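Glucuronoarabinoxylan endo-1,4-beta-xylanase (Clostridium papyrosolvens, PDB 4FMV) is a glycoside hydrolase family 30 (subfamily 8) endoxylanase that probably cleaves beta-1,4 linkages within xylan-type polysaccharides, this chain being its (beta/alpha)8 barrel with an attached beta domain. Local coordinates at residues Y114-A118 and N160-N165; N142-Y146 and P176-L182; F181-D187 and N213-L218. One frame throughout, in Å; residues are numbered along the deposited sequence.

Contact 1: residues Y114-A118 and N160-N165; sequences YTEYA and NFMKNN
F161 meets both Y114 and Y117 of helix 114-130, its edge turned to one ring and its face to the other. Its CG lies anti to the backbone N (chi1 -173°), and this swings the ring off helix 155-164 toward the tyrosines. The axes of the two short helical segments are 11.0 Å apart at an angle of 70°. F161 CB already touches the Y114 ring, 4.0 Å from its CE2 and CD2. Next out, F161 CD1 sits 3.8 Å from Y114 CD2, and here the phenylalanine edge is directed at the tyrosine face in an offset edge-to-face pair, planes 61° apart. Y114 O, which also accepts the helical bond from A118 N, lies at the edge of the F161 ring, near its plane, 3.5 Å from CE1. At the tip, F161 CZ reaches A118 CB at 4.1 Å. The roles reverse with Y117, whose edge is turned to the face of F161, Y117 CD2 standing 3.8 Å from F161 CE1. N165 lays its CB over one face of F161, toward the rim, and brings its amide oxygen OD1 to the edge of the Y114 ring, 3.4 Å from CD2. N160 ND2 donates to a water that also bonds Y114 OH; N160 OD1 is bonded to Q156 NE2, and Y117 OH to V140 O. With no direct hydrogen bond between the segments, cohesion comes from a three-ring aromatic cluster on the outer helical layer of the barrel; the bridging water supplies a polar link at one margin.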
loop_
_atom_site.group_PDB
_atom_site.type_symbol
_atom_site.label_atom_id
_atom_site.label_comp_id
_atom_site.label_asym_id
_atom_site.label_seq_id
_atom_site.Cartn_x
_atom_site.Cartn_y
_atom_site.Cartn_z
ATOM N N TYR A 114 -19.410 -10.598 -17.535
ATOM C CA TYR A 114 -19.106 -10.343 -16.129
ATOM C C TYR A 114 -18.930 -11.672 -15.382
ATOM O O TYR A 114 -18.084 -11.788 -14.479
ATOM C CB TYR A 114 -20.200 -9.498 -15.446
ATOM C CG TYR A 114 -20.102 -7.996 -15.641
ATOM C CD1 TYR A 114 -19.554 -7.445 -16.796
ATOM C CD2 TYR A 114 -20.599 -7.122 -14.662
ATOM C CE1 TYR A 114 -19.495 -6.057 -16.972
ATOM C CE2 TYR A 114 -20.535 -5.753 -14.819
ATOM C CZ TYR A 114 -19.993 -5.220 -15.972
ATOM O OH TYR A 114 -19.950 -3.849 -16.112
ATOM N N THR A 115 -19.746 -12.660 -15.743
ATOM C CA THR A 115 -19.678 -13.994 -15.117
ATOM C C THR A 115 -18.343 -14.672 -15.454
ATOM O O THR A 115 -17.634 -15.146 -14.567
ATOM C CB THR A 115 -20.860 -14.872 -15.566
ATOM O OG1 THR A 115 -22.072 -14.301 -15.056
ATOM C CG2 THR A 115 -20.721 -16.296 -15.049
ATOM N N GLU A 116 -17.992 -14.677 -16.737
ATOM C CA GLU A 116 -16.719 -15.237 -17.165
ATOM C C GLU A 116 -15.551 -14.530 -16.468
ATOM O O GLU A 116 -14.560 -15.166 -16.065
ATOM C CB GLU A 116 -16.573 -15.180 -18.696
ATOM C CG GLU A 116 -15.497 -16.163 -19.219
ATOM C CD GLU A 116 -15.309 -16.111 -20.730
ATOM O OE1 GLU A 116 -14.173 -15.865 -21.184
ATOM O OE2 GLU A 116 -16.290 -16.330 -21.465
ATOM N N TYR A 117 -15.668 -13.220 -16.303
ATOM C CA TYR A 117 -14.588 -12.452 -15.684
ATOM C C TYR A 117 -14.378 -12.852 -14.220
ATOM O O TYR A 117 -13.236 -12.951 -13.756
ATOM C CB TYR A 117 -14.829 -10.945 -15.813
ATOM C CG TYR A 117 -13.680 -10.087 -15.301
ATOM C CD1 TYR A 117 -12.389 -10.235 -15.803
ATOM C CD2 TYR A 117 -13.892 -9.110 -14.331
ATOM C CE1 TYR A 117 -11.352 -9.446 -15.351
ATOM C CE2 TYR A 117 -12.853 -8.321 -13.869
ATOM C CZ TYR A 117 -11.589 -8.496 -14.380
ATOM O OH TYR A 117 -10.552 -7.710 -13.924
ATOM N N ALA A 118 -15.469 -13.100 -13.500
ATOM C CA ALA A 118 -15.371 -13.599 -12.134
ATOM C C ALA A 118 -14.725 -14.983 -12.105
ATOM O O ALA A 118 -13.975 -15.287 -11.192
ATOM C CB ALA A 118 -16.746 -13.640 -11.469
ATOM N N ASN A 160 -22.370 -2.761 -10.388
ATOM C CA ASN A 160 -23.088 -3.937 -10.886
ATOM C C ASN A 160 -22.294 -5.234 -10.628
ATOM O O ASN A 160 -22.846 -6.243 -10.179
ATOM C CB ASN A 160 -23.377 -3.799 -12.379
ATOM C CG ASN A 160 -24.395 -2.727 -12.680
ATOM O OD1 ASN A 160 -25.165 -2.322 -11.806
ATOM N ND2 ASN A 160 -24.420 -2.269 -13.933
ATOM N N PHE A 161 -20.993 -5.190 -10.904
ATOM C CA PHE A 161 -20.136 -6.350 -10.698
ATOM C C PHE A 161 -20.023 -6.686 -9.209
ATOM O O PHE A 161 -20.122 -7.862 -8.789
ATOM C CB PHE A 161 -18.743 -6.094 -11.281
ATOM C CG PHE A 161 -17.860 -7.304 -11.252
ATOM C CD1 PHE A 161 -17.869 -8.204 -12.296
ATOM C CD2 PHE A 161 -17.056 -7.559 -10.162
ATOM C CE1 PHE A 161 -17.071 -9.334 -12.256
ATOM C CE2 PHE A 161 -16.265 -8.668 -10.122
ATOM C CZ PHE A 161 -16.281 -9.561 -11.172
ATOM N N MET A 162 -19.786 -5.654 -8.411
ATOM C CA MET A 162 -19.734 -5.809 -6.957
ATOM C C MET A 162 -21.015 -6.403 -6.352
ATOM O O MET A 162 -20.927 -7.217 -5.431
ATOM C CB MET A 162 -19.370 -4.490 -6.269
ATOM C CG MET A 162 -17.908 -4.032 -6.480
ATOM S SD MET A 162 -16.622 -5.206 -5.948
ATOM C CE MET A 162 -16.818 -5.158 -4.154
ATOM N N LYS A 163 -22.201 -6.013 -6.835
ATOM C CA LYS A 163 -23.430 -6.668 -6.337
ATOM C C LYS A 163 -23.634 -8.088 -6.868
ATOM O O LYS A 163 -23.867 -9.019 -6.101
ATOM C CB LYS A 163 -24.706 -5.846 -6.633
ATOM C CG LYS A 163 -24.803 -4.535 -5.881
ATOM C CD LYS A 163 -26.112 -3.801 -6.199
ATOM C CE LYS A 163 -27.304 -4.434 -5.473
ATOM N NZ LYS A 163 -28.403 -3.420 -5.188
ATOM N N ASN A 164 -23.585 -8.236 -8.189
ATOM C CA ASN A 164 -24.004 -9.482 -8.834
ATOM C C ASN A 164 -22.972 -10.555 -9.082
ATOM O O ASN A 164 -23.319 -11.703 -9.292
ATOM C CB ASN A 164 -24.720 -9.137 -10.128
ATOM C CG ASN A 164 -25.871 -8.208 -9.875
ATOM O OD1 ASN A 164 -26.546 -8.342 -8.856
ATOM N ND2 ASN A 164 -26.083 -7.242 -10.759
ATOM N N ASN A 165 -21.708 -10.180 -9.000
ATOM C CA ASN A 165 -20.592 -11.034 -9.413
ATOM C C ASN A 165 -19.590 -11.320 -8.297
ATOM O O ASN A 165 -19.147 -12.459 -8.118
ATOM C CB ASN A 165 -19.951 -10.590 -10.741
ATOM C CG ASN A 165 -20.961 -10.530 -11.869
ATOM O OD1 ASN A 165 -21.376 -9.447 -12.265
ATOM N ND2 ASN A 165 -21.392 -11.707 -12.376
HETATM O O HOH W 1 -22.650 -3.522 -16.101
#

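Contact 2: residues N142-Y146 and P176-L182; sequences NEPDY and PESFQFL
E143 and S178 bring their CA atoms to 4.7 Å where the chain leaves two adjacent barrel strands, each segment then folding into a type I turn (E143 to Y146, S178 to F181). The backbones are joined by one weak, bent hydrogen bond from E143 N to E177 O, 2.9 Å long. D145 does more of the linking. Its CG lies between the backbone N and the carbonyl carbon (chi1 57°), which faces the carboxylate to the start of the opposing turn. There F179 N donates to D145 OD1 at 3.2 Å, nearly straight at 159° and on the syn lone pair. The other oxygen, OD2, accepts from S178 OG in a bond modelled at 2.5 Å, so short that its exact length is doubtful. S178 OG in turn accepts from L182 N, just after the turn, at 3.0 Å. F179 packs between Y146 and Q180: Y146 stacks face-to-face on it, centroids 4.6 Å apart and planes at 29°, with Q180 CG on the opposite face and the D145 carboxyl at the edge. F179 CB also presses on the carboxyl carbon of E143, CD, at 3.3 Å. The oxygen E143 OE2 is bonded to H205, while the E177 carboxylate is held by R47, T231, S86, S139 and H205. In this Asn-Glu-Pro sequence after the fourth barrel strand, 137-139, E143 is in the position of the acid/base of clan GH-A enzymes and so is probably the acid/base here. Strand 172-178 runs parallel between 137-139 and 201-205, and M185 of helix 183-190 packs on P144, D145 and P176.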
loop_
_atom_site.group_PDB
_atom_site.type_symbol
_atom_site.label_atom_id
_atom_site.label_comp_id
_atom_site.label_asym_id
_atom_site.label_seq_id
_atom_site.Cartn_x
_atom_site.Cartn_y
_atom_site.Cartn_z
ATOM N N ASN A 142 -7.713 -2.261 -11.948
ATOM C CA ASN A 142 -6.811 -1.133 -11.738
ATOM C C ASN A 142 -7.319 0.146 -12.431
ATOM O O ASN A 142 -7.564 0.140 -13.640
ATOM C CB ASN A 142 -5.435 -1.444 -12.318
ATOM C CG ASN A 142 -4.460 -0.310 -12.096
ATOM O OD1 ASN A 142 -4.056 -0.067 -10.958
ATOM N ND2 ASN A 142 -4.098 0.415 -13.168
ATOM N N GLU A 143 -7.433 1.235 -11.679
ATOM C CA GLU A 143 -7.800 2.553 -12.231
ATOM C C GLU A 143 -8.875 2.500 -13.309
ATOM O O GLU A 143 -8.641 2.926 -14.445
ATOM C CB GLU A 143 -6.556 3.294 -12.743
ATOM C CG GLU A 143 -5.503 3.452 -11.636
ATOM C CD GLU A 143 -4.360 4.361 -12.006
ATOM O OE1 GLU A 143 -4.369 4.907 -13.115
ATOM O OE2 GLU A 143 -3.444 4.522 -11.177
ATOM N N PRO A 144 -10.065 1.991 -12.947
ATOM C CA PRO A 144 -11.183 1.907 -13.886
ATOM C C PRO A 144 -11.574 3.291 -14.359
ATOM O O PRO A 144 -12.258 3.402 -15.377
ATOM C CB PRO A 144 -12.312 1.357 -13.018
ATOM C CG PRO A 144 -11.954 1.846 -11.610
ATOM C CD PRO A 144 -10.464 1.594 -11.585
ATOM N N ASP A 145 -11.216 4.313 -13.578
ATOM C CA ASP A 145 -11.504 5.723 -13.919
ATOM C C ASP A 145 -10.344 6.516 -14.548
ATOM O O ASP A 145 -10.482 7.720 -14.730
ATOM C CB ASP A 145 -12.067 6.477 -12.711
ATOM C CG ASP A 145 -11.130 6.429 -11.512
ATOM O OD1 ASP A 145 -10.084 5.744 -11.608
ATOM O OD2 ASP A 145 -11.434 7.079 -10.488
ATOM N N TYR A 146 -9.168 5.926 -14.774
ATOM C CA TYR A 146 -8.327 6.550 -15.770
ATOM C C TYR A 146 -7.872 5.421 -16.668
ATOM O O TYR A 146 -6.704 5.060 -16.672
ATOM C CB TYR A 146 -7.132 7.002 -14.912
ATOM C CG TYR A 146 -6.194 8.032 -15.467
ATOM C CD1 TYR A 146 -6.532 9.374 -15.459
ATOM C CD2 TYR A 146 -4.944 7.664 -15.957
ATOM C CE1 TYR A 146 -5.672 10.324 -15.947
ATOM C CE2 TYR A 146 -4.073 8.614 -16.464
ATOM C CZ TYR A 146 -4.442 9.943 -16.450
ATOM O OH TYR A 146 -3.589 10.914 -16.942
ATOM N N PRO A 176 -12.337 0.083 -5.575
ATOM C CA PRO A 176 -12.175 0.271 -7.031
ATOM C C PRO A 176 -10.765 0.563 -7.562
ATOM O O PRO A 176 -10.625 0.597 -8.774
ATOM C CB PRO A 176 -13.181 1.384 -7.352
ATOM C CG PRO A 176 -13.121 2.234 -6.164
ATOM C CD PRO A 176 -12.955 1.284 -4.976
ATOM N N GLU A 177 -9.810 0.923 -6.696
ATOM C CA GLU A 177 -8.492 1.404 -7.126
ATOM C C GLU A 177 -8.569 2.599 -8.086
ATOM O O GLU A 177 -7.948 2.598 -9.148
ATOM C CB GLU A 177 -7.652 0.285 -7.746
ATOM C CG GLU A 177 -7.262 -0.856 -6.765
ATOM C CD GLU A 177 -6.022 -1.579 -7.239
ATOM O OE1 GLU A 177 -4.933 -1.020 -7.017
ATOM O OE2 GLU A 177 -6.132 -2.676 -7.859
ATOM N N SER A 178 -9.339 3.608 -7.703
ATOM C CA SER A 178 -9.382 4.864 -8.441
ATOM C C SER A 178 -7.995 5.492 -8.480
ATOM O O SER A 178 -7.255 5.449 -7.488
ATOM C CB SER A 178 -10.370 5.828 -7.780
ATOM O OG SER A 178 -10.209 7.125 -8.315
ATOM N N PHE A 179 -7.641 6.089 -9.622
ATOM C CA PHE A 179 -6.288 6.606 -9.808
ATOM C C PHE A 179 -5.941 7.699 -8.807
ATOM O O PHE A 179 -4.781 7.864 -8.455
ATOM C CB PHE A 179 -6.091 7.106 -11.249
ATOM C CG PHE A 179 -6.739 8.447 -11.540
ATOM C CD1 PHE A 179 -8.114 8.554 -11.709
ATOM C CD2 PHE A 179 -5.964 9.585 -11.691
ATOM C CE1 PHE A 179 -8.721 9.789 -11.992
ATOM C CE2 PHE A 179 -6.548 10.832 -11.977
ATOM C CZ PHE A 179 -7.937 10.931 -12.133
ATOM N N GLN A 180 -6.912 8.568 -8.524
ATOM C CA GLN A 180 -6.876 9.556 -7.443
ATOM C C GLN A 180 -7.658 9.431 -6.122
ATOM O O GLN A 180 -7.945 10.468 -5.508
ATOM C CB GLN A 180 -6.614 11.007 -7.898
ATOM C CG GLN A 180 -7.635 11.659 -8.711
ATOM C CD GLN A 180 -7.279 13.124 -9.000
ATOM O OE1 GLN A 180 -8.051 14.024 -8.695
ATOM N NE2 GLN A 180 -6.114 13.352 -9.605
ATOM N N PHE A 181 -8.224 8.263 -5.845
ATOM C CA PHE A 181 -9.076 8.078 -4.669
ATOM C C PHE A 181 -10.342 8.923 -4.863
ATOM O O PHE A 181 -10.863 9.516 -3.923
ATOM C CB PHE A 181 -8.325 8.511 -3.395
ATOM C CG PHE A 181 -8.916 7.968 -2.102
ATOM C CD1 PHE A 181 -9.849 6.952 -2.118
ATOM C CD2 PHE A 181 -8.537 8.501 -0.874
ATOM C CE1 PHE A 181 -10.373 6.449 -0.942
ATOM C CE2 PHE A 181 -9.056 7.996 0.309
ATOM C CZ PHE A 181 -9.977 6.973 0.272
ATOM N N LEU A 182 -10.827 8.990 -6.092
ATOM C CA LEU A 182 -12.044 9.749 -6.350
ATOM C C LEU A 182 -13.218 8.995 -5.730
ATOM O O LEU A 182 -13.477 7.814 -6.057
ATOM C CB LEU A 182 -12.245 9.963 -7.858
ATOM C CG LEU A 182 -11.165 10.800 -8.555
ATOM C CD1 LEU A 182 -11.464 11.007 -10.069
ATOM C CD2 LEU A 182 -10.975 12.137 -7.859
#

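Contact 3: residues F181-D187 and N213-L218; sequences FLKNMSD and NMAYPL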
loop_
_atom_site.group_PDB
_atom_site.type_symbol
_atom_site.label_atom_id
_atom_site.label_comp_id
_atom_site.label_asym_id
_atom_site.label_seq_id
_atom_site.Cartn_x
_atom_site.Cartn_y
_atom_site.Cartn_z
ATOM N N PHE A 181 -8.224 8.263 -5.845
ATOM C CA PHE A 181 -9.076 8.078 -4.669
ATOM C C PHE A 181 -10.342 8.923 -4.863
ATOM O O PHE A 181 -10.863 9.516 -3.923
ATOM C CB PHE A 181 -8.325 8.511 -3.395
ATOM C CG PHE A 181 -8.916 7.968 -2.102
ATOM C CD1 PHE A 181 -9.849 6.952 -2.118
ATOM C CD2 PHE A 181 -8.537 8.501 -0.874
ATOM C CE1 PHE A 181 -10.373 6.449 -0.942
ATOM C CE2 PHE A 181 -9.056 7.996 0.309
ATOM C CZ PHE A 181 -9.977 6.973 0.272
ATOM N N LEU A 182 -10.827 8.990 -6.092
ATOM C CA LEU A 182 -12.044 9.749 -6.350
ATOM C C LEU A 182 -13.218 8.995 -5.730
ATOM O O LEU A 182 -13.477 7.814 -6.057
ATOM C CB LEU A 182 -12.245 9.963 -7.858
ATOM C CG LEU A 182 -11.165 10.800 -8.555
ATOM C CD1 LEU A 182 -11.464 11.007 -10.069
ATOM C CD2 LEU A 182 -10.975 12.137 -7.859
ATOM N N LYS A 183 -13.931 9.685 -4.838
ATOM C CA LYS A 183 -14.950 9.048 -4.029
ATOM C C LYS A 183 -16.145 8.638 -4.864
ATOM O O LYS A 183 -16.918 7.804 -4.435
ATOM C CB LYS A 183 -15.403 9.956 -2.865
ATOM C CG LYS A 183 -14.234 10.491 -2.015
ATOM C CD LYS A 183 -13.217 9.399 -1.629
ATOM C CE LYS A 183 -12.082 9.958 -0.726
ATOM N NZ LYS A 183 -11.161 10.904 -1.465
ATOM N N ASN A 184 -16.315 9.222 -6.044
ATOM C CA ASN A 184 -17.477 8.856 -6.841
ATOM C C ASN A 184 -17.351 7.408 -7.334
ATOM O O ASN A 184 -18.342 6.741 -7.638
ATOM C CB ASN A 184 -17.741 9.862 -7.983
ATOM C CG ASN A 184 -16.664 9.836 -9.065
ATOM O OD1 ASN A 184 -15.548 9.345 -8.860
ATOM N ND2 ASN A 184 -16.990 10.395 -10.220
ATOM N N MET A 185 -16.118 6.919 -7.389
ATOM C CA MET A 185 -15.869 5.571 -7.842
ATOM C C MET A 185 -16.252 4.541 -6.755
ATOM O O MET A 185 -16.699 3.430 -7.086
ATOM C CB MET A 185 -14.395 5.437 -8.257
ATOM C CG MET A 185 -14.059 4.227 -9.132
ATOM S SD MET A 185 -14.864 4.238 -10.757
ATOM C CE MET A 185 -15.462 2.565 -10.747
ATOM N N SER A 186 -15.975 4.853 -5.481
ATOM C CA SER A 186 -16.316 3.947 -4.369
ATOM C C SER A 186 -17.636 4.164 -3.619
ATOM O O SER A 186 -18.143 3.235 -2.958
ATOM C CB SER A 186 -15.204 4.003 -3.329
ATOM O OG SER A 186 -14.773 5.340 -3.099
ATOM N N ASP A 187 -18.228 5.344 -3.771
ATOM C CA ASP A 187 -19.418 5.680 -3.001
ATOM C C ASP A 187 -20.539 4.687 -3.289
ATOM O O ASP A 187 -21.263 4.310 -2.384
ATOM C CB ASP A 187 -19.910 7.115 -3.283
ATOM C CG ASP A 187 -19.136 8.182 -2.495
ATOM O OD1 ASP A 187 -18.256 7.837 -1.675
ATOM O OD2 ASP A 187 -19.410 9.382 -2.702
ATOM N N ASN A 213 -8.275 15.102 0.868
ATOM C CA ASN A 213 -9.027 14.071 0.144
ATOM C C ASN A 213 -8.556 12.668 0.469
ATOM O O ASN A 213 -9.071 11.693 -0.068
ATOM C CB ASN A 213 -9.066 14.341 -1.374
ATOM C CG ASN A 213 -10.075 15.447 -1.725
ATOM O OD1 ASN A 213 -11.108 15.532 -1.085
ATOM N ND2 ASN A 213 -9.748 16.316 -2.689
ATOM N N MET A 214 -7.581 12.573 1.366
ATOM C CA MET A 214 -7.137 11.279 1.877
ATOM C C MET A 214 -8.079 10.750 2.956
ATOM O O MET A 214 -8.128 9.542 3.204
ATOM C CB MET A 214 -5.710 11.368 2.420
ATOM C CG MET A 214 -4.660 11.690 1.360
ATOM S SD MET A 214 -2.968 11.788 2.015
ATOM C CE MET A 214 -2.090 12.440 0.574
ATOM N N ALA A 215 -8.799 11.649 3.625
ATOM C CA ALA A 215 -9.809 11.254 4.608
ATOM C C ALA A 215 -11.080 10.842 3.863
ATOM O O ALA A 215 -11.424 11.424 2.831
ATOM C CB ALA A 215 -10.111 12.428 5.577
ATOM N N TYR A 216 -11.784 9.846 4.373
ATOM C CA TYR A 216 -12.963 9.342 3.670
ATOM C C TYR A 216 -14.056 9.071 4.691
ATOM O O TYR A 216 -14.206 7.950 5.118
ATOM C CB TYR A 216 -12.618 8.042 2.914
ATOM C CG TYR A 216 -13.602 7.615 1.845
ATOM C CD1 TYR A 216 -14.791 8.322 1.612
ATOM C CD2 TYR A 216 -13.352 6.494 1.076
ATOM C CE1 TYR A 216 -15.690 7.912 0.620
ATOM C CE2 TYR A 216 -14.244 6.075 0.088
ATOM C CZ TYR A 216 -15.401 6.782 -0.134
ATOM O OH TYR A 216 -16.257 6.346 -1.130
ATOM N N PRO A 217 -14.798 10.108 5.109
ATOM C CA PRO A 217 -15.828 9.901 6.141
ATOM C C PRO A 217 -16.809 8.764 5.845
ATOM O O PRO A 217 -17.148 7.993 6.752
ATOM C CB PRO A 217 -16.572 11.235 6.152
ATOM C CG PRO A 217 -15.511 12.228 5.780
ATOM C CD PRO A 217 -14.648 11.532 4.759
ATOM N N LEU A 218 -17.295 8.654 4.616
ATOM C CA LEU A 218 -18.284 7.607 4.341
ATOM C C LEU A 218 -17.692 6.207 4.570
ATOM O O LEU A 218 -18.329 5.331 5.162
ATOM C CB LEU A 218 -18.820 7.713 2.915
ATOM C CG LEU A 218 -19.892 6.680 2.587
ATOM C CD1 LEU A 218 -21.052 6.779 3.578
ATOM C CD2 LEU A 218 -20.394 6.855 1.158
HETATM O O HOH W 2 -12.640 13.321 -1.021
#
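Y216, the residue with the largest area buried in this contact, and K183 lie along each other in opposite directions. Among the polar links, Y216 OH donates to D187 OD1 at 2.6 Å, meeting that oxygen on its anti side, 21° out of the carboxylate plane. S186 OG is hydrogen-bonded to the same hydroxyl at 2.7 Å, so two side chains of helix 183-190 hold the phenol tip. The ammonium of K183 has three partners. NZ donates to N213 O at 2.6 Å, in the carbonyl plane on a lone pair with a C=O...N angle of 143°. It also donates to F181 O at 2.8 Å, nearly along the C=O axis, and to a water that itself donates to N213 OD1; these partners account for all three N-H groups of a protonated lysine. The second kind of interaction involves the ring faces, over which bends at chi2 and chi4 lay the lysine chain. K183 CD makes a CH-pi contact over the centre of the Y216 ring, 3.6 Å from its centroid. K183 CE lies over the centre of the F181 ring, with which K183 forms a cation-pi pair; any such attraction of NZ to Y216 is long and weak at most. Between the aromatics themselves, F181 CZ touches Y216 CD2 at 3.5 Å with the planes 87° apart. M214 O lies at the edge of the F181 ring, in its plane, by CE2. In the fold, the contact ties the start of helix 183-190 to the loop leading into helix 217-221, whose N-cap is Y216. L202 of strand 201-205 touches F181, S186 and Y216, while L190 packs against Y216 and L218.

Contact 2 is the deepest of the three, at the barrel's strand ends, whereas contacts 1 and 3 are partly buried and involve the helical layer. Contacts 2 and 3 share F181 and L182 and touch through M185 and S186, which pack on P144 and P176; strand 172-178 is followed, after a short turn, by helix 183-190. Contact 1 stands apart, its nearest atoms about 6 Å from contact 2, although helix 155-164 immediately precedes strand 172-178 among the regular elements. Chemistry follows place: aromatic packing with one water bridge between outer helices, carboxylate bonds pinning two turns near the probable active site, and a lysine-tyrosine pairing that mixes CH-pi packing with hydrogen bonds in contact 3.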